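Side-chain contacts in 11R-lipoxygenase (Gersemia fruticosa, PDB 3VF1), which probably catalyses the calcium-dependent oxygenation of polyunsaturated fatty acids by molecular oxygen, using a single non-heme iron: residues T384-Q388 and M389-L393; I440-G444 and A445-V449. One frame throughout, in Å; residues are numbered along the deposited sequence.

Contact 1: residues T384-Q388 and M389-L393. With FE2 (Fe (II) ion), chain E.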
loop_
_atom_site.group_PDB
_atom_site.type_symbol
_atom_site.label_atom_id
_atom_site.label_comp_id
_atom_site.label_asym_id
_atom_site.label_seq_id
_atom_site.Cartn_x
_atom_site.Cartn_y
_atom_site.Cartn_z
ATOM N N THR A 384 14.073 7.353 -8.566
ATOM C CA THR A 384 12.683 7.796 -8.607
ATOM C C THR A 384 11.860 6.902 -9.525
ATOM O O THR A 384 10.740 6.520 -9.188
ATOM C CB THR A 384 12.565 9.252 -9.096
ATOM O OG1 THR A 384 13.216 10.124 -8.165
ATOM C CG2 THR A 384 11.101 9.652 -9.230
ATOM N N GLN A 385 12.419 6.572 -10.685
ATOM C CA GLN A 385 11.745 5.689 -11.628
ATOM C C GLN A 385 11.436 4.380 -10.918
ATOM O O GLN A 385 10.321 3.864 -10.984
ATOM C CB GLN A 385 12.621 5.402 -12.854
ATOM C CG GLN A 385 13.322 6.608 -13.463
ATOM C CD GLN A 385 12.366 7.725 -13.830
ATOM O OE1 GLN A 385 11.502 7.558 -14.689
ATOM N NE2 GLN A 385 12.519 8.874 -13.178
ATOM N N TYR A 386 12.446 3.855 -10.231
ATOM C CA TYR A 386 12.332 2.594 -9.513
ATOM C C TYR A 386 11.276 2.686 -8.414
ATOM O O TYR A 386 10.432 1.804 -8.281
ATOM C CB TYR A 386 13.688 2.225 -8.907
ATOM C CG TYR A 386 13.775 0.810 -8.382
ATOM C CD1 TYR A 386 13.139 0.442 -7.203
ATOM C CD2 TYR A 386 14.509 -0.156 -9.059
ATOM C CE1 TYR A 386 13.224 -0.851 -6.718
ATOM C CE2 TYR A 386 14.600 -1.450 -8.583
ATOM C CZ TYR A 386 13.956 -1.791 -7.411
ATOM O OH TYR A 386 14.044 -3.078 -6.935
ATOM N N HIS A 387 11.320 3.760 -7.633
ATOM C CA HIS A 387 10.420 3.902 -6.494
ATOM C C HIS A 387 8.955 3.977 -6.911
ATOM O O HIS A 387 8.109 3.283 -6.352
ATOM C CB HIS A 387 10.764 5.145 -5.678
ATOM C CG HIS A 387 9.698 5.530 -4.701
ATOM N ND1 HIS A 387 8.881 6.625 -4.885
ATOM C CD2 HIS A 387 9.300 4.955 -3.543
ATOM C CE1 HIS A 387 8.034 6.714 -3.876
ATOM N NE2 HIS A 387 8.267 5.712 -3.048
ATOM N N GLN A 388 8.659 4.827 -7.887
ATOM C CA GLN A 388 7.279 5.066 -8.292
ATOM C C GLN A 388 6.624 3.822 -8.883
ATOM O O GLN A 388 5.518 3.455 -8.495
ATOM C CB GLN A 388 7.214 6.209 -9.307
ATOM C CG GLN A 388 7.520 7.575 -8.720
ATOM C CD GLN A 388 6.496 8.007 -7.685
ATOM O OE1 GLN A 388 5.351 7.553 -7.698
ATOM N NE2 GLN A 388 6.906 8.886 -6.780
ATOM N N MET A 389 7.310 3.176 -9.818
ATOM C CA MET A 389 6.715 2.075 -10.567
ATOM C C MET A 389 6.870 0.720 -9.879
ATOM O O MET A 389 5.943 -0.090 -9.884
ATOM C CB MET A 389 7.314 2.011 -11.973
ATOM C CG MET A 389 7.188 3.308 -12.757
ATOM S SD MET A 389 5.534 4.029 -12.649
ATOM C CE MET A 389 4.517 2.656 -13.181
ATOM N N ILE A 390 8.033 0.471 -9.285
ATOM C CA ILE A 390 8.313 -0.840 -8.702
ATOM C C ILE A 390 8.035 -0.888 -7.203
ATOM O O ILE A 390 7.251 -1.716 -6.738
ATOM C CB ILE A 390 9.770 -1.274 -8.966
ATOM C CG1 ILE A 390 9.967 -1.551 -10.458
ATOM C CG2 ILE A 390 10.117 -2.512 -8.148
ATOM C CD1 ILE A 390 11.384 -1.932 -10.840
ATOM N N THR A 391 8.677 -0.003 -6.448
ATOM C CA THR A 391 8.558 -0.022 -4.994
ATOM C C THR A 391 7.143 0.307 -4.530
ATOM O O THR A 391 6.634 -0.304 -3.592
ATOM C CB THR A 391 9.532 0.967 -4.335
ATOM O OG1 THR A 391 10.872 0.653 -4.732
ATOM C CG2 THR A 391 9.419 0.898 -2.816
ATOM N N HIS A 392 6.508 1.274 -5.184
ATOM C CA HIS A 392 5.187 1.721 -4.755
ATOM C C HIS A 392 4.057 1.008 -5.487
ATOM O O HIS A 392 3.356 0.190 -4.899
ATOM C CB HIS A 392 5.043 3.233 -4.927
ATOM C CG HIS A 392 3.701 3.758 -4.523
ATOM N ND1 HIS A 392 2.961 4.606 -5.319
ATOM C CD2 HIS A 392 2.960 3.548 -3.408
ATOM C CE1 HIS A 392 1.826 4.899 -4.711
ATOM N NE2 HIS A 392 1.799 4.269 -3.550
ATOM N N LEU A 393 3.879 1.312 -6.766
ATOM C CA LEU A 393 2.733 0.795 -7.511
ATOM C C LEU A 393 2.730 -0.730 -7.617
ATOM O O LEU A 393 1.774 -1.378 -7.199
ATOM C CB LEU A 393 2.664 1.432 -8.901
ATOM C CG LEU A 393 2.283 2.916 -8.894
ATOM C CD1 LEU A 393 2.332 3.503 -10.299
ATOM C CD2 LEU A 393 0.902 3.116 -8.286
HETATM FE FE FE2 E . -0.305 4.294 -2.668
HETATM O O HOH W 1 -0.721 6.461 -3.467
#
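Tyr386 turns its ring away from its backbone N (chi1 -168°), while Ile390, one helical turn on, keeps CG1 beside its N and an extended chain, and the two meet flat side to branch. Ile390 CD1 sits over one face of the Tyr386 ring, offset toward the rim and 4.1 Å from the ring centroid, a CH-pi contact. Ile390 CG2 packs 3.8 Å from Tyr386 CE1. Thr391 comes in at the ring's edge, with OG1 in the plane and 3.4 Å from Tyr386 CD1; that hydroxyl is hydrogen-bonded to Asn266. Cutting Tyr386 back to an alanine would probably strip Ile390 of its aromatic platform and leave a gap beside the Thr391 hydroxyl.

Tyr386 O is gripped twice, by Ile390 N at 2.9 Å and by Thr391 N at 3.1 Å. His392 N meets His387 O at 2.8 Å, almost in line with the carbonyl, and Leu393 N reaches Gln388 O at 3.2 Å. With Thr391 these make three successive bonds to the residue five back, the mark of the pi-type turn at 389-393, while Ile390 keeps the four-residue step.

With CG anti to its N (chi1 179°), His392 carries its imidazole away from this turn to the iron, which NE2 binds at 2.3 Å. His397, His575, Asn579, the C-terminal carboxylate of Ile698 and a water complete the site. His387 NE2 bonds Val578 O on helix 557-579, which supplies two of those ligands. The widened turn probably sets where His392 leaves the helix for the iron; the Tyr386-Ile390 packing is structural, one turn earlier.

Contact 2: residues I440-G444 and A445-V449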
loop_
_atom_site.group_PDB
_atom_site.type_symbol
_atom_site.label_atom_id
_atom_site.label_comp_id
_atom_site.label_asym_id
_atom_site.label_seq_id
_atom_site.Cartn_x
_atom_site.Cartn_y
_atom_site.Cartn_z
ATOM N N ILE A 440 -1.267 4.723 -14.283
ATOM C CA ILE A 440 -0.334 3.852 -14.980
ATOM C C ILE A 440 -0.308 4.052 -16.498
ATOM O O ILE A 440 0.766 4.083 -17.100
ATOM C CB ILE A 440 -0.651 2.375 -14.677
ATOM C CG1 ILE A 440 -0.631 2.137 -13.166
ATOM C CG2 ILE A 440 0.342 1.464 -15.377
ATOM C CD1 ILE A 440 -1.067 0.748 -12.753
ATOM N N PRO A 441 -1.487 4.190 -17.127
ATOM C CA PRO A 441 -1.503 4.224 -18.593
ATOM C C PRO A 441 -0.915 5.510 -19.161
ATOM O O PRO A 441 -0.602 6.434 -18.408
ATOM C CB PRO A 441 -2.993 4.135 -18.921
ATOM C CG PRO A 441 -3.660 4.774 -17.762
ATOM C CD PRO A 441 -2.822 4.443 -16.557
ATOM N N THR A 442 -0.761 5.563 -20.480
ATOM C CA THR A 442 -0.304 6.778 -21.141
ATOM C C THR A 442 -1.363 7.862 -20.985
ATOM O O THR A 442 -2.551 7.617 -21.198
ATOM C CB THR A 442 -0.025 6.539 -22.636
ATOM O OG1 THR A 442 -1.175 5.950 -23.254
ATOM C CG2 THR A 442 1.174 5.616 -22.813
ATOM N N GLY A 443 -0.927 9.060 -20.610
ATOM C CA GLY A 443 -1.841 10.145 -20.310
ATOM C C GLY A 443 -2.084 10.259 -18.817
ATOM O O GLY A 443 -2.680 11.229 -18.348
ATOM N N GLY A 444 -1.619 9.265 -18.067
ATOM C CA GLY A 444 -1.784 9.254 -16.624
ATOM C C GLY A 444 -0.757 10.118 -15.917
ATOM O O GLY A 444 0.115 10.710 -16.553
ATOM N N ALA A 445 -0.862 10.183 -14.593
ATOM C CA ALA A 445 0.032 11.002 -13.785
ATOM C C ALA A 445 1.494 10.609 -13.982
ATOM O O ALA A 445 2.340 11.458 -14.264
ATOM C CB ALA A 445 -0.346 10.896 -12.319
ATOM N N ALA A 446 1.788 9.322 -13.824
ATOM C CA ALA A 446 3.151 8.823 -13.981
ATOM C C ALA A 446 3.711 9.227 -15.339
ATOM O O ALA A 446 4.874 9.617 -15.459
ATOM C CB ALA A 446 3.177 7.312 -13.833
ATOM N N ASP A 447 2.868 9.134 -16.360
ATOM C CA ASP A 447 3.267 9.453 -17.723
ATOM C C ASP A 447 3.684 10.916 -17.860
ATOM O O ASP A 447 4.498 11.259 -18.716
ATOM C CB ASP A 447 2.114 9.151 -18.682
ATOM C CG ASP A 447 2.569 9.011 -20.120
ATOM O OD1 ASP A 447 3.040 7.915 -20.490
ATOM O OD2 ASP A 447 2.445 9.992 -20.883
ATOM N N LYS A 448 3.130 11.776 -17.010
ATOM C CA LYS A 448 3.375 13.215 -17.102
ATOM C C LYS A 448 4.610 13.696 -16.334
ATOM O O LYS A 448 5.093 14.802 -16.577
ATOM C CB LYS A 448 2.154 13.995 -16.602
ATOM C CG LYS A 448 0.894 13.810 -17.432
ATOM C CD LYS A 448 -0.165 14.832 -17.044
ATOM C CE LYS A 448 -1.473 14.613 -17.788
ATOM N NZ LYS A 448 -2.243 13.459 -17.248
ATOM N N VAL A 449 5.118 12.883 -15.410
ATOM C CA VAL A 449 6.202 13.331 -14.532
ATOM C C VAL A 449 7.484 12.498 -14.631
ATOM O O VAL A 449 8.564 12.984 -14.305
ATOM C CB VAL A 449 5.749 13.352 -13.055
ATOM C CG1 VAL A 449 4.484 14.180 -12.903
ATOM C CG2 VAL A 449 5.533 11.939 -12.536
#
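Asp447 lays its side chain back over the turn that precedes its helix, side by side with Thr442 and pointing the same way. OD1 of Asp447 lies 3.8 Å from Thr442 CG2, and the other oxygen, Asp447 OD2, is 3.5 Å from Gly443 N. Having CG anti to the backbone N (chi1 -161°) brings the carboxylate over this stretch of main chain. The hydrogen bonds of OD1 go outside the turn, to Gly454 N and Gln457 NE2.

Pro441 to Gly444, the chain it covers, form a type II beta turn, closed by Gly444 N to Pro441 O at 3.0 Å. Gly443 takes the third position, where its positive phi (97°) would press a side chain against the preceding carbonyl oxygen.

Lys448 holds the same turn from another direction. Its chain runs extended past Gly444 O, which CG of Lys448 approaches to 3.3 Å, then bends at the last torsion (76°) to bring the ammonium to the carbonyl of Gly443. The hydrogen bond from Lys448 NZ to Gly443 O is unusually short at 2.5 Å, a length whose exact value is doubtful, and the donor stands above the carbonyl plane, away from the lone pairs. Lys448 N adds a weak bond to Gly444 O at 3.2 Å, beside a shorter one to Ala445 O, a mixture in keeping with a short, loosely bonded helix.

The turn joins helix 428-438 to helix 445-449. Ala445, Lys448 and Val449 rest on helix 619-632, Ile440 packs against helix 456-465, and Arg327 NH1 reaches Asp447 O close to the short strand 325-326.

Overall arrangement
Contact 1 belongs to the buried core, inside the long helix 369-410, and includes an iron ligand; contact 2 lies farther out and is only partly buried, at a loop-to-helix junction. Their chemistry follows: aromatic-aliphatic packing and backbone bonds of a widened helix in the first, a tight turn tied to its helix by a lysine, with an aspartate lying over it, in the second. The two meet where Met389 SD packs 4.2 Å from Ala446 CB. They also share neighbours. Helix 456-465 receives Met389 and Ile390 from one and Ile440 from the other, while Thr594 bonds Gln385 through its carbonyl and Val449 through its hydroxyl.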